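Local coordinates for protein ATP-dependent Clp endopeptidase (Clostridium difficile, PDB 3FES) that probably serves as the amino-terminal domain of an ATP-dependent Clp chaperone, a helical module thought to receive substrates or adaptor proteins for unfolding and degradation, at residues N6-T9 against Q10-K14; E34-L37 against L38-R42; E45-A48 against A49-S53; I80-P84 against R85-I89; E119-A122 against N123-N127. All blocks are in the same frame, centred on the assembly; numbering follows the deposited sequence. Where two conformers were deposited one is given.

Contact 1 of 5, residues N6-T9 against Q10-K14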
loop_
_atom_site.group_PDB
_atom_site.type_symbol
_atom_site.label_atom_id
_atom_site.label_comp_id
_atom_site.label_asym_id
_atom_site.label_seq_id
_atom_site.Cartn_x
_atom_site.Cartn_y
_atom_site.Cartn_z
ATOM N N ASN A 6 -2.909 9.539 16.997
ATOM C CA ASN A 6 -2.484 8.631 15.925
ATOM C C ASN A 6 -1.490 9.314 14.999
ATOM O O ASN A 6 -1.660 10.486 14.647
ATOM C CB ASN A 6 -3.664 8.169 15.066
ATOM C CG ASN A 6 -4.496 7.075 15.733
ATOM O OD1 ASN A 6 -4.287 6.706 16.911
ATOM N ND2 ASN A 6 -5.469 6.559 14.979
ATOM N N ARG A 7 -0.468 8.591 14.573
ATOM C CA ARG A 7 0.549 9.222 13.746
ATOM C C ARG A 7 1.275 8.166 12.949
ATOM O O ARG A 7 1.473 7.043 13.449
ATOM C CB ARG A 7 1.538 10.015 14.623
ATOM C CG ARG A 7 2.208 9.162 15.713
ATOM C CD ARG A 7 2.849 10.024 16.728
ATOM N NE ARG A 7 4.210 10.400 16.342
ATOM C CZ ARG A 7 4.926 11.274 17.018
ATOM N NH1 ARG A 7 6.156 11.570 16.615
ATOM N NH2 ARG A 7 4.380 11.891 18.061
ATOM N N PHE A 8 1.622 8.506 11.707
ATOM C CA PHE A 8 2.407 7.618 10.828
ATOM C C PHE A 8 3.889 7.786 11.074
ATOM O O PHE A 8 4.334 8.892 11.390
ATOM C CB PHE A 8 2.132 7.909 9.332
ATOM C CG PHE A 8 0.740 7.514 8.876
ATOM C CD1 PHE A 8 0.411 6.178 8.674
ATOM C CD2 PHE A 8 -0.241 8.473 8.662
ATOM C CE1 PHE A 8 -0.887 5.797 8.278
ATOM C CE2 PHE A 8 -1.536 8.090 8.264
ATOM C CZ PHE A 8 -1.853 6.766 8.084
ATOM N N THR A 9 4.668 6.717 10.870
ATOM C CA THR A 9 6.137 6.851 10.867
ATOM C C THR A 9 6.539 7.653 9.610
ATOM O O THR A 9 5.732 7.799 8.647
ATOM C CB THR A 9 6.824 5.497 10.738
ATOM O OG1 THR A 9 6.423 4.921 9.487
ATOM C CG2 THR A 9 6.451 4.557 11.891
ATOM N N GLN A 10 7.752 8.204 9.629
ATOM C CA GLN A 10 8.314 8.840 8.439
ATOM C C GLN A 10 8.317 7.969 7.203
ATOM O O GLN A 10 8.004 8.454 6.121
ATOM C CB GLN A 10 9.746 9.318 8.691
ATOM C CG GLN A 10 9.815 10.303 9.757
ATOM C CD GLN A 10 8.911 11.466 9.469
ATOM O OE1 GLN A 10 9.184 12.263 8.564
ATOM N NE2 GLN A 10 7.817 11.573 10.233
ATOM N N ARG A 11 8.643 6.686 7.362
ATOM C CA ARG A 11 8.650 5.746 6.220
ATOM C C ARG A 11 7.230 5.550 5.672
ATOM O O ARG A 11 7.050 5.455 4.467
ATOM C CB ARG A 11 9.328 4.425 6.564
ATOM C CG ARG A 11 10.862 4.540 6.795
ATOM C CD ARG A 11 11.468 3.124 6.926
ATOM N NE ARG A 11 12.930 3.188 7.000
ATOM C CZ ARG A 11 13.654 3.023 8.104
ATOM N NH1 ARG A 11 13.068 2.786 9.284
ATOM N NH2 ARG A 11 14.986 3.116 8.031
ATOM N N ALA A 12 6.236 5.544 6.553
ATOM C CA ALA A 12 4.829 5.355 6.135
ATOM C C ALA A 12 4.339 6.621 5.397
ATOM O O ALA A 12 3.665 6.524 4.373
ATOM C CB ALA A 12 3.952 5.017 7.333
ATOM N N LYS A 13 4.720 7.794 5.899
ATOM C CA LYS A 13 4.396 9.025 5.227
ATOM C C LYS A 13 5.026 9.008 3.826
ATOM O O LYS A 13 4.384 9.418 2.866
ATOM C CB LYS A 13 4.956 10.235 5.990
ATOM C CG LYS A 13 4.119 10.652 7.157
ATOM C CD LYS A 13 4.884 11.728 7.966
ATOM C CE LYS A 13 4.188 11.889 9.280
ATOM N NZ LYS A 13 5.062 12.512 10.226
ATOM N N LYS A 14 6.268 8.542 3.716
ATOM C CA LYS A 14 6.952 8.491 2.420
ATOM C C LYS A 14 6.227 7.571 1.461
ATOM O O LYS A 14 6.053 7.899 0.274
ATOM C CB LYS A 14 8.398 8.030 2.559
ATOM C CG LYS A 14 9.171 7.979 1.218
ATOM C CD LYS A 14 9.371 9.368 0.651
ATOM C CE LYS A 14 10.457 9.404 -0.428
ATOM N NZ LYS A 14 10.588 10.832 -0.959
#
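Thr9 meets the first turn of helix 10-25 through both its hydroxyl and its carbonyl, which makes it the N-cap of that helix. The side-chain oxygen OG1 accepts from Ala12 N at 3.0 Å, with an N-H...O angle of 149°. A chi1 of 61° sets OG1 between the backbone N and the carbonyl carbon, with CG2 anti to the carbonyl carbon. A magnesium ion lies about 3 Å from the Thr9 side chain at nearest approach. The methyl of Ala12 is close by, its CB 3.3 Å from Thr9 OG1. The first i to i+4 bond of the helix, Lys13 N to Thr9 O at 2.9 Å, is the straighter of the two at 163°.

Phe8 CB meets Lys13 CG at 4.0 Å, and Ala12 CB is a further apolar neighbour. The ring continues away to pack on Leu90, Ser93 and Ile110. Lys13 runs extended beyond CG along the loop, bringing CE to 3.7 Å from Phe8 O.

Two amide N-H groups at the helix start are therefore satisfied by one residue, while Phe8 and Lys13 occupy the i, i+5 positions of a hydrophobic staple, the aliphatic part of a lysine being the second member.

Contact 2 of 5, residues E34-L37 against L38-R42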
loop_
_atom_site.group_PDB
_atom_site.type_symbol
_atom_site.label_atom_id
_atom_site.label_comp_id
_atom_site.label_asym_id
_atom_site.label_seq_id
_atom_site.Cartn_x
_atom_site.Cartn_y
_atom_site.Cartn_z
ATOM N N GLU A 34 -4.327 0.130 -4.865
ATOM C CA GLU A 34 -3.223 -0.348 -5.723
ATOM C C GLU A 34 -2.049 0.637 -5.711
ATOM O O GLU A 34 -0.888 0.231 -5.779
ATOM C CB GLU A 34 -3.710 -0.659 -7.154
ATOM C CG GLU A 34 -4.133 0.538 -8.001
ATOM C CD GLU A 34 -5.557 1.081 -7.739
ATOM O OE1 GLU A 34 -6.206 0.881 -6.693
ATOM O OE2 GLU A 34 -6.047 1.758 -8.630
ATOM N N HIS A 35 -2.357 1.925 -5.637
ATOM C CA HIS A 35 -1.304 2.918 -5.590
ATOM C C HIS A 35 -0.606 2.926 -4.245
ATOM O O HIS A 35 0.597 3.129 -4.197
ATOM C CB HIS A 35 -1.851 4.304 -5.845
ATOM C CG HIS A 35 -2.639 4.423 -7.110
ATOM N ND1 HIS A 35 -2.067 4.377 -8.360
ATOM C CD2 HIS A 35 -3.962 4.593 -7.307
ATOM C CE1 HIS A 35 -3.004 4.535 -9.275
ATOM N NE2 HIS A 35 -4.157 4.689 -8.659
ATOM N N ILE A 36 -1.361 2.742 -3.164
ATOM C CA ILE A 36 -0.757 2.614 -1.835
ATOM C C ILE A 36 0.179 1.392 -1.830
ATOM O O ILE A 36 1.294 1.447 -1.307
ATOM C CB ILE A 36 -1.851 2.455 -0.740
ATOM C CG1 ILE A 36 -2.777 3.687 -0.691
ATOM C CG2 ILE A 36 -1.200 2.204 0.648
ATOM C CD1 ILE A 36 -3.950 3.510 0.251
ATOM N N LEU A 37 -0.286 0.265 -2.396
ATOM C CA LEU A 37 0.590 -0.914 -2.476
ATOM C C LEU A 37 1.904 -0.632 -3.236
ATOM O O LEU A 37 3.014 -1.032 -2.795
ATOM C CB LEU A 37 -0.184 -2.079 -3.135
ATOM C CG LEU A 37 0.532 -3.433 -3.084
ATOM C CD1 LEU A 37 0.490 -4.023 -1.688
ATOM C CD2 LEU A 37 -0.181 -4.387 -4.021
ATOM N N LEU A 38 1.787 0.077 -4.359
ATOM C CA LEU A 38 2.962 0.434 -5.144
ATOM C C LEU A 38 3.819 1.433 -4.366
ATOM O O LEU A 38 5.056 1.346 -4.374
ATOM C CB LEU A 38 2.549 1.048 -6.488
ATOM C CG LEU A 38 3.654 1.539 -7.438
ATOM C CD1 LEU A 38 4.736 0.466 -7.706
ATOM C CD2 LEU A 38 3.013 2.038 -8.718
ATOM N N GLY A 39 3.154 2.351 -3.669
ATOM C CA GLY A 39 3.885 3.304 -2.807
ATOM C C GLY A 39 4.709 2.602 -1.713
ATOM O O GLY A 39 5.852 3.014 -1.411
ATOM N N LEU A 40 4.113 1.588 -1.080
ATOM C CA LEU A 40 4.792 0.772 -0.063
ATOM C C LEU A 40 6.024 0.073 -0.639
ATOM O O LEU A 40 7.063 0.032 0.020
ATOM C CB LEU A 40 3.847 -0.259 0.589
ATOM C CG LEU A 40 2.662 0.327 1.424
ATOM C CD1 LEU A 40 1.605 -0.786 1.647
ATOM C CD2 LEU A 40 3.228 0.912 2.757
ATOM N N LEU A 41 5.890 -0.478 -1.847
ATOM C CA LEU A 41 7.030 -1.141 -2.502
ATOM C C LEU A 41 8.132 -0.139 -2.828
ATOM O O LEU A 41 9.319 -0.363 -2.515
ATOM C CB LEU A 41 6.585 -1.898 -3.761
ATOM C CG LEU A 41 7.703 -2.791 -4.360
ATOM C CD1 LEU A 41 8.500 -3.597 -3.314
ATOM C CD2 LEU A 41 7.109 -3.745 -5.335
ATOM N N ARG A 42 7.741 0.964 -3.441
ATOM C CA ARG A 42 8.698 1.986 -3.851
ATOM C C ARG A 42 9.443 2.592 -2.660
ATOM O O ARG A 42 10.574 3.069 -2.812
ATOM C CB ARG A 42 7.985 3.074 -4.656
ATOM C CG ARG A 42 7.600 2.638 -6.065
ATOM C CD ARG A 42 6.925 3.775 -6.831
ATOM N NE ARG A 42 7.898 4.833 -7.095
ATOM C CZ ARG A 42 7.613 6.122 -7.197
ATOM N NH1 ARG A 42 6.345 6.564 -7.060
ATOM N NH2 ARG A 42 8.616 6.974 -7.439
#
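The bond from Leu38 N to Glu34 O, 3.0 Å long, is the first of four consecutive i to i+4 bonds, the regular alpha-helical pattern of helix 33-43, which lies near the centre of this mainly helical Clp amino-terminal domain. The carboxylate end of Glu34 leads away from the following turn, and its CG lies 4.1 Å above the centre of one face of the neighbouring His35 ring.

His35 O takes the N-H of Gly39 at 2.7 Å, the shortest of the four bonds. The imidazole points away from the following turn and meets the ring of His28, with the planes at about 65°.

Ile36 gives both a polar and an apolar contact. Its carbonyl accepts from Leu40 N at 2.8 Å, and its CG2 branch stands 4.2 Å from Leu40 CD1. These two side chains both pack on helix 107-117, Ile36 on Ile110 and Leu40 on Thr107 and Ile114.

Leu37 closes the series by accepting from Leu41 N at 3.1 Å. Its side chain, on the helix flank facing Leu111 and Leu52, has CG anti to the backbone N (chi1 -171°), and Leu41, also touching Leu52, has the same first torsion. Leu40 differs: with chi1 at -65° its CG turns back over the preceding turn, and Leu40 CG comes to rest 3.3 Å from Ile36 O.

Contact 3 of 5, residues E45-A48 against A49-S53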
loop_
_atom_site.group_PDB
_atom_site.type_symbol
_atom_site.label_atom_id
_atom_site.label_comp_id
_atom_site.label_asym_id
_atom_site.label_seq_id
_atom_site.Cartn_x
_atom_site.Cartn_y
_atom_site.Cartn_z
ATOM N N GLU A 45 12.570 0.742 2.124
ATOM C CA GLU A 45 13.194 0.456 3.427
ATOM C C GLU A 45 12.310 -0.249 4.466
ATOM O O GLU A 45 12.810 -0.977 5.325
ATOM C CB GLU A 45 13.680 1.762 4.037
ATOM C CG GLU A 45 14.704 2.478 3.191
ATOM C CD GLU A 45 15.288 3.672 3.907
ATOM O OE1 GLU A 45 14.606 4.277 4.775
ATOM O OE2 GLU A 45 16.440 4.014 3.613
ATOM N N GLY A 46 10.993 -0.023 4.409
ATOM C CA GLY A 46 10.119 -0.487 5.475
ATOM C C GLY A 46 9.764 -1.964 5.363
ATOM O O GLY A 46 10.031 -2.620 4.335
ATOM N N ILE A 47 9.162 -2.468 6.424
ATOM C CA ILE A 47 8.728 -3.857 6.477
ATOM C C ILE A 47 7.874 -4.215 5.248
ATOM O O ILE A 47 8.032 -5.290 4.651
ATOM C CB ILE A 47 7.977 -4.130 7.818
ATOM C CG1 ILE A 47 8.982 -4.146 8.987
ATOM C CG2 ILE A 47 7.189 -5.469 7.762
ATOM C CD1 ILE A 47 8.322 -4.040 10.327
ATOM N N ALA A 48 6.942 -3.325 4.888
ATOM C CA ALA A 48 6.015 -3.644 3.785
ATOM C C ALA A 48 6.789 -3.859 2.472
ATOM O O ALA A 48 6.508 -4.807 1.744
ATOM C CB ALA A 48 4.905 -2.558 3.613
ATOM N N ALA A 49 7.770 -2.995 2.197
ATOM C CA ALA A 49 8.577 -3.163 0.990
ATOM C C ALA A 49 9.341 -4.491 1.054
ATOM O O ALA A 49 9.470 -5.182 0.033
ATOM C CB ALA A 49 9.579 -2.006 0.845
ATOM N N LYS A 50 9.873 -4.817 2.235
ATOM C CA LYS A 50 10.705 -6.035 2.390
ATOM C C LYS A 50 9.813 -7.291 2.230
ATOM O O LYS A 50 10.213 -8.250 1.596
ATOM C CB LYS A 50 11.472 -6.029 3.725
ATOM C CG LYS A 50 12.479 -4.863 3.905
ATOM C CD LYS A 50 13.510 -4.827 2.790
ATOM C CE LYS A 50 14.465 -3.597 2.849
ATOM N NZ LYS A 50 15.055 -3.281 4.190
ATOM N N VAL A 51 8.582 -7.232 2.754
ATOM C CA VAL A 51 7.598 -8.317 2.569
ATOM C C VAL A 51 7.284 -8.495 1.069
ATOM O O VAL A 51 7.359 -9.604 0.533
ATOM C CB VAL A 51 6.280 -8.022 3.333
ATOM C CG1 VAL A 51 5.151 -8.992 2.904
ATOM C CG2 VAL A 51 6.496 -8.075 4.843
ATOM N N LEU A 52 6.940 -7.399 0.397
ATOM C CA LEU A 52 6.465 -7.458 -0.992
ATOM C C LEU A 52 7.576 -7.962 -1.925
ATOM O O LEU A 52 7.324 -8.755 -2.845
ATOM C CB LEU A 52 5.875 -6.105 -1.438
ATOM C CG LEU A 52 4.551 -5.720 -0.773
ATOM C CD1 LEU A 52 4.177 -4.202 -1.001
ATOM C CD2 LEU A 52 3.375 -6.656 -1.208
ATOM N N SER A 53 8.801 -7.512 -1.653
ATOM C CA SER A 53 9.958 -7.948 -2.426
ATOM C C SER A 53 10.282 -9.421 -2.111
ATOM O O SER A 53 10.654 -10.193 -2.997
ATOM C CB SER A 53 11.157 -7.047 -2.129
ATOM O OG SER A 53 12.352 -7.752 -2.404
#
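Lys50 reaches back to the start of its helix with both nitrogens. Its backbone N donates to Gly46 O at 3.0 Å, the donor lying in the carbonyl plane, and its ammonium NZ makes a weak bond to Glu45 O at 3.4 Å. The bends at chi2 (-57°) and chi4 (47°) fold the chain back over the turn, with CG passing 3.3 Å from Gly46 O on the way.

Gly46 is the N-cap of helix 47-55. Having no side chain, it cannot supply a capping hydroxyl or carboxylate of its own; in the first turn Thr107 OG1 accepts from Ala48 N, and Glu43 OE1 separately holds the N-H of the cap residue Gly46. The Glu45 carboxylate is engaged by Arg11 in a salt bridge, so this helix start is tied to helix 10-25.

Two more carbonyls are satisfied by regular helical bonds: Ile47 O by Val51 N at 2.8 Å, approached nearly end-on with a C=O...N angle of 164°, and Ala48 O by Leu52 N at 3.0 Å. Beside the first of these, the CG2 branches of Ile47 and Val51 touch at 4.0 Å, the two side chains crossing obliquely on a flank that helix 132-142 covers through Leu139, Thr135 and Asp142.

Contact 4 of 5, residues I80-P84 against R85-I89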
loop_
_atom_site.group_PDB
_atom_site.type_symbol
_atom_site.label_atom_id
_atom_site.label_comp_id
_atom_site.label_asym_id
_atom_site.label_seq_id
_atom_site.Cartn_x
_atom_site.Cartn_y
_atom_site.Cartn_z
ATOM N N ILE A 80 -4.636 15.633 -6.470
ATOM C CA ILE A 80 -5.502 14.480 -6.652
ATOM C C ILE A 80 -5.900 13.936 -5.243
ATOM O O ILE A 80 -5.404 14.455 -4.224
ATOM C CB ILE A 80 -4.749 13.408 -7.416
ATOM C CG1 ILE A 80 -3.640 12.849 -6.549
ATOM C CG2 ILE A 80 -4.146 13.965 -8.757
ATOM C CD1 ILE A 80 -3.271 11.490 -6.919
ATOM N N VAL A 81 -6.751 12.901 -5.163
ATOM C CA VAL A 81 -7.422 12.580 -3.877
ATOM C C VAL A 81 -7.507 11.094 -3.578
ATOM O O VAL A 81 -7.470 10.291 -4.501
ATOM C CB VAL A 81 -8.856 13.203 -3.797
ATOM C CG1 VAL A 81 -8.771 14.743 -3.891
ATOM C CG2 VAL A 81 -9.730 12.689 -4.918
ATOM N N LEU A 82 -7.582 10.746 -2.282
ATOM C CA LEU A 82 -7.767 9.368 -1.864
ATOM C C LEU A 82 -9.195 8.895 -2.136
ATOM O O LEU A 82 -10.148 9.627 -1.892
ATOM C CB LEU A 82 -7.503 9.210 -0.375
ATOM C CG LEU A 82 -6.080 9.557 0.097
ATOM C CD1 LEU A 82 -6.104 9.578 1.607
ATOM C CD2 LEU A 82 -5.140 8.480 -0.420
ATOM N N SER A 83 -9.308 7.660 -2.607
ATOM C CA SER A 83 -10.628 7.028 -2.702
ATOM C C SER A 83 -11.134 6.668 -1.262
ATOM O O SER A 83 -10.359 6.637 -0.306
ATOM C CB SER A 83 -10.519 5.728 -3.490
ATOM O OG SER A 83 -9.748 4.819 -2.761
ATOM N N PRO A 84 -12.424 6.320 -1.142
ATOM C CA PRO A 84 -12.987 5.912 0.149
ATOM C C PRO A 84 -12.256 4.689 0.679
ATOM O O PRO A 84 -11.941 4.612 1.862
ATOM C CB PRO A 84 -14.462 5.620 -0.229
ATOM C CG PRO A 84 -14.766 6.728 -1.195
ATOM C CD PRO A 84 -13.489 6.591 -2.123
ATOM N N ARG A 85 -11.920 3.761 -0.205
ATOM C CA ARG A 85 -11.223 2.558 0.244
ATOM C C ARG A 85 -9.805 2.848 0.786
ATOM O O ARG A 85 -9.391 2.282 1.812
ATOM C CB ARG A 85 -11.122 1.496 -0.851
ATOM C CG ARG A 85 -10.436 0.240 -0.343
ATOM C CD ARG A 85 -10.455 -0.894 -1.377
ATOM N NE ARG A 85 -11.799 -1.445 -1.650
ATOM C CZ ARG A 85 -12.543 -1.117 -2.702
ATOM N NH1 ARG A 85 -13.717 -1.693 -2.887
ATOM N NH2 ARG A 85 -12.092 -0.209 -3.574
ATOM N N SER A 86 -9.098 3.732 0.100
ATOM C CA SER A 86 -7.821 4.243 0.593
ATOM C C SER A 86 -7.951 4.888 1.949
ATOM O O SER A 86 -7.140 4.616 2.837
ATOM C CB SER A 86 -7.192 5.187 -0.427
ATOM O OG SER A 86 -6.803 4.422 -1.579
ATOM N N LYS A 87 -8.954 5.734 2.113
ATOM C CA LYS A 87 -9.219 6.332 3.428
ATOM C C LYS A 87 -9.534 5.298 4.513
ATOM O O LYS A 87 -9.055 5.426 5.641
ATOM C CB LYS A 87 -10.326 7.395 3.351
ATOM C CG LYS A 87 -9.831 8.668 2.603
ATOM C CD LYS A 87 -10.831 9.822 2.691
ATOM C CE LYS A 87 -10.913 10.379 4.108
ATOM N NZ LYS A 87 -9.828 11.368 4.336
ATOM N N GLN A 88 -10.322 4.277 4.158
ATOM C CA GLN A 88 -10.637 3.195 5.069
ATOM C C GLN A 88 -9.388 2.388 5.442
ATOM O O GLN A 88 -9.208 2.017 6.602
ATOM C CB GLN A 88 -11.693 2.268 4.436
ATOM C CG GLN A 88 -13.081 2.892 4.369
ATOM C CD GLN A 88 -13.921 2.646 5.629
ATOM O OE1 GLN A 88 -14.388 3.596 6.286
ATOM N NE2 GLN A 88 -14.134 1.368 5.962
ATOM N N ILE A 89 -8.547 2.118 4.458
ATOM C CA ILE A 89 -7.258 1.427 4.697
ATOM C C ILE A 89 -6.397 2.203 5.679
ATOM O O ILE A 89 -5.838 1.623 6.645
ATOM C CB ILE A 89 -6.499 1.199 3.376
ATOM C CG1 ILE A 89 -7.174 0.058 2.599
ATOM C CG2 ILE A 89 -4.958 0.898 3.648
ATOM C CD1 ILE A 89 -6.813 0.015 1.103
HETATM O O HOH W 1 -9.455 1.880 -3.967
#
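Leu82 packs against the first turn of helix 84-99 just ahead of a serine N-cap, where short strand 81-82 gives way to the helix. The strand pairs in parallel with strand 30-31, so the cap joins the small two-stranded sheet to the helical body of the domain. Leu82 CB meets two carbons, Lys87 CG at 3.8 Å and Ser86 CB at 4.0 Å. The Leu82 and Lys87 side chains cross at about a right angle and occupy the hydrophobic-staple positions, lysine methylenes forming the second partner. Further out the branches divide the contact, CD1 staying by Lys87 CG while CD2 keeps to Ser86 CB at 3.9 Å. Beyond this turn the leucine also rests on Val31 and Phe20.

Ser83 provides the cap itself. A chi1 of 66° holds OG between the backbone N and the carbonyl carbon, from where it accepts from Ser86 N at 3.1 Å with a straight N-H...O angle of 168°. Its carbonyl starts the helical pattern by taking Lys87 N at 2.9 Å, and Pro84 O follows by taking Gln88 N at 2.8 Å. Pro84 fits the first helical position because its missing N-H would have no acceptor in a preceding turn.

Ser86 OG is hydrogen-bonded to Val31 O, and Ser83 OG bonds weakly to the same oxygen. Arg85 forms a salt bridge with Glu117 through NE, while a water in plane at the guanidinium edge weakly accepts from Arg85 NH2 at 3.4 Å and stands 3.2 Å from Ser83 OG.

Contact 5 of 5, residues E119-A122 against N123-N127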
loop_
_atom_site.group_PDB
_atom_site.type_symbol
_atom_site.label_atom_id
_atom_site.label_comp_id
_atom_site.label_asym_id
_atom_site.label_seq_id
_atom_site.Cartn_x
_atom_site.Cartn_y
_atom_site.Cartn_z
ATOM N N GLU A 119 -10.732 -6.228 -0.511
ATOM C CA GLU A 119 -11.305 -5.938 -1.824
ATOM C C GLU A 119 -10.400 -4.921 -2.497
ATOM O O GLU A 119 -9.339 -4.605 -1.965
ATOM C CB GLU A 119 -12.709 -5.380 -1.623
ATOM C CG GLU A 119 -13.515 -6.251 -0.663
ATOM C CD GLU A 119 -15.012 -6.143 -0.853
ATOM O OE1 GLU A 119 -15.463 -5.796 -1.975
ATOM O OE2 GLU A 119 -15.747 -6.428 0.127
ATOM N N GLY A 120 -10.794 -4.396 -3.648
ATOM C CA GLY A 120 -9.986 -3.328 -4.250
ATOM C C GLY A 120 -8.905 -3.930 -5.120
ATOM O O GLY A 120 -8.668 -5.161 -5.095
ATOM N N ILE A 121 -8.275 -3.066 -5.892
ATOM C CA ILE A 121 -7.362 -3.481 -6.931
ATOM C C ILE A 121 -6.083 -4.098 -6.364
ATOM O O ILE A 121 -5.555 -5.051 -6.940
ATOM C CB ILE A 121 -7.072 -2.335 -7.951
ATOM C CG1 ILE A 121 -8.328 -2.072 -8.798
ATOM C CG2 ILE A 121 -5.957 -2.729 -8.926
ATOM C CD1 ILE A 121 -8.176 -0.937 -9.823
ATOM N N ALA A 122 -5.600 -3.559 -5.244
ATOM C CA ALA A 122 -4.400 -4.137 -4.593
ATOM C C ALA A 122 -4.627 -5.618 -4.252
ATOM O O ALA A 122 -3.782 -6.462 -4.527
ATOM C CB ALA A 122 -3.988 -3.311 -3.346
ATOM N N ASN A 123 -5.773 -5.953 -3.680
ATOM C CA ASN A 123 -6.031 -7.381 -3.392
ATOM C C ASN A 123 -6.213 -8.211 -4.659
ATOM O O ASN A 123 -5.799 -9.381 -4.688
ATOM C CB ASN A 123 -7.181 -7.546 -2.396
ATOM C CG ASN A 123 -6.746 -7.151 -0.963
ATOM O OD1 ASN A 123 -7.320 -6.264 -0.354
ATOM N ND2 ASN A 123 -5.700 -7.778 -0.471
ATOM N N LYS A 124 -6.807 -7.617 -5.697
ATOM C CA LYS A 124 -6.954 -8.313 -6.986
ATOM C C LYS A 124 -5.587 -8.680 -7.555
ATOM O O LYS A 124 -5.398 -9.765 -8.090
ATOM C CB LYS A 124 -7.768 -7.482 -7.995
ATOM C CG LYS A 124 -9.257 -7.576 -7.757
ATOM C CD LYS A 124 -10.064 -6.737 -8.729
ATOM C CE LYS A 124 -11.522 -6.768 -8.333
ATOM N NZ LYS A 124 -12.384 -6.036 -9.290
ATOM N N ILE A 125 -4.630 -7.770 -7.411
ATOM C CA ILE A 125 -3.277 -8.014 -7.883
ATOM C C ILE A 125 -2.593 -9.085 -7.021
ATOM O O ILE A 125 -1.947 -9.970 -7.557
ATOM C CB ILE A 125 -2.428 -6.710 -7.891
ATOM C CG1 ILE A 125 -2.964 -5.731 -8.961
ATOM C CG2 ILE A 125 -0.914 -7.056 -8.079
ATOM C CD1 ILE A 125 -2.353 -4.317 -8.898
ATOM N N LEU A 126 -2.723 -8.998 -5.695
ATOM C CA LEU A 126 -2.153 -10.051 -4.831
ATOM C C LEU A 126 -2.768 -11.427 -5.174
ATOM O O LEU A 126 -2.065 -12.441 -5.269
ATOM C CB LEU A 126 -2.386 -9.739 -3.363
ATOM C CG LEU A 126 -1.679 -8.454 -2.905
ATOM C CD1 LEU A 126 -2.190 -8.104 -1.521
ATOM C CD2 LEU A 126 -0.190 -8.689 -2.872
ATOM N N ASN A 127 -4.078 -11.442 -5.357
ATOM C CA ASN A 127 -4.766 -12.693 -5.676
ATOM C C ASN A 127 -4.346 -13.256 -7.024
ATOM O O ASN A 127 -4.147 -14.475 -7.171
ATOM C CB ASN A 127 -6.283 -12.471 -5.669
ATOM C CG ASN A 127 -6.816 -12.183 -4.277
ATOM O OD1 ASN A 127 -6.152 -12.456 -3.291
ATOM N ND2 ASN A 127 -8.015 -11.614 -4.196
#
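Three backbone bonds join Gly120, Ile121 and Ala122 to the following turn. Lys124 N donates to Gly120 O at 3.1 Å, lying in the carbonyl plane; Ile125 N donates to Ile121 O at 2.9 Å; and Leu126 N donates to Ala122 O at 3.0 Å, the straightest of the three with an N-H...O angle of 167°. Gly120 itself has a positive phi of 88°, a conformation in which a side chain would press on the preceding carbonyl oxygen. One more amide near the start, Ala122 N, is taken by Ser33 OG, a link to the opening of helix 33-43.

The apolar contact is carried by two isoleucines one turn apart. Ile121 CG2, which points anti to its own backbone N, meets Ile125 CD1 at 3.9 Å, one branch methyl against the end methyl of the other chain. Both pack on helix 59-70, Ile121 at Glu70 and Ile125 at Leu62, Ile66 and Met69, so this flank sets helix 120-129 against helix 59-70 within the mainly helical Clp amino-terminal domain. The Ala122 methyl serves another flank, against Leu37 and Ile114.

Side chains also lean on backbone carbonyls. With CG1 beside the backbone N at a chi1 of -68°, Ile125 CG1 settles 3.4 Å from Ile121 O, and Leu126 CG lies 3.3 Å from Ala122 O in much the same way. Lys124 instead lays its extended chain past Gly120, Lys124 CG being 3.6 Å from Gly120 O.

The five contacts follow one another in series along the chain, each within or at the start of a helix. Contact 2, on helix 33-43, is the most central, its centre about 4 Å from the centre of the chain, and touches three others: contact 3 (centres about 10 Å apart), contact 5 (about 12 Å) and contact 4 (about 13 Å). Contact 1, opening helix 10-25, meets contact 3 through the Arg11-Glu45 salt bridge, and Arg85 brings contact 4 against contact 5. Contacts 1 and 5 lie on opposite sides of the centre, their own centres about 23 Å apart. The packing round contact 2 ties helices 33-43, 47-55, 84-99 and 120-129 together in one compact chain.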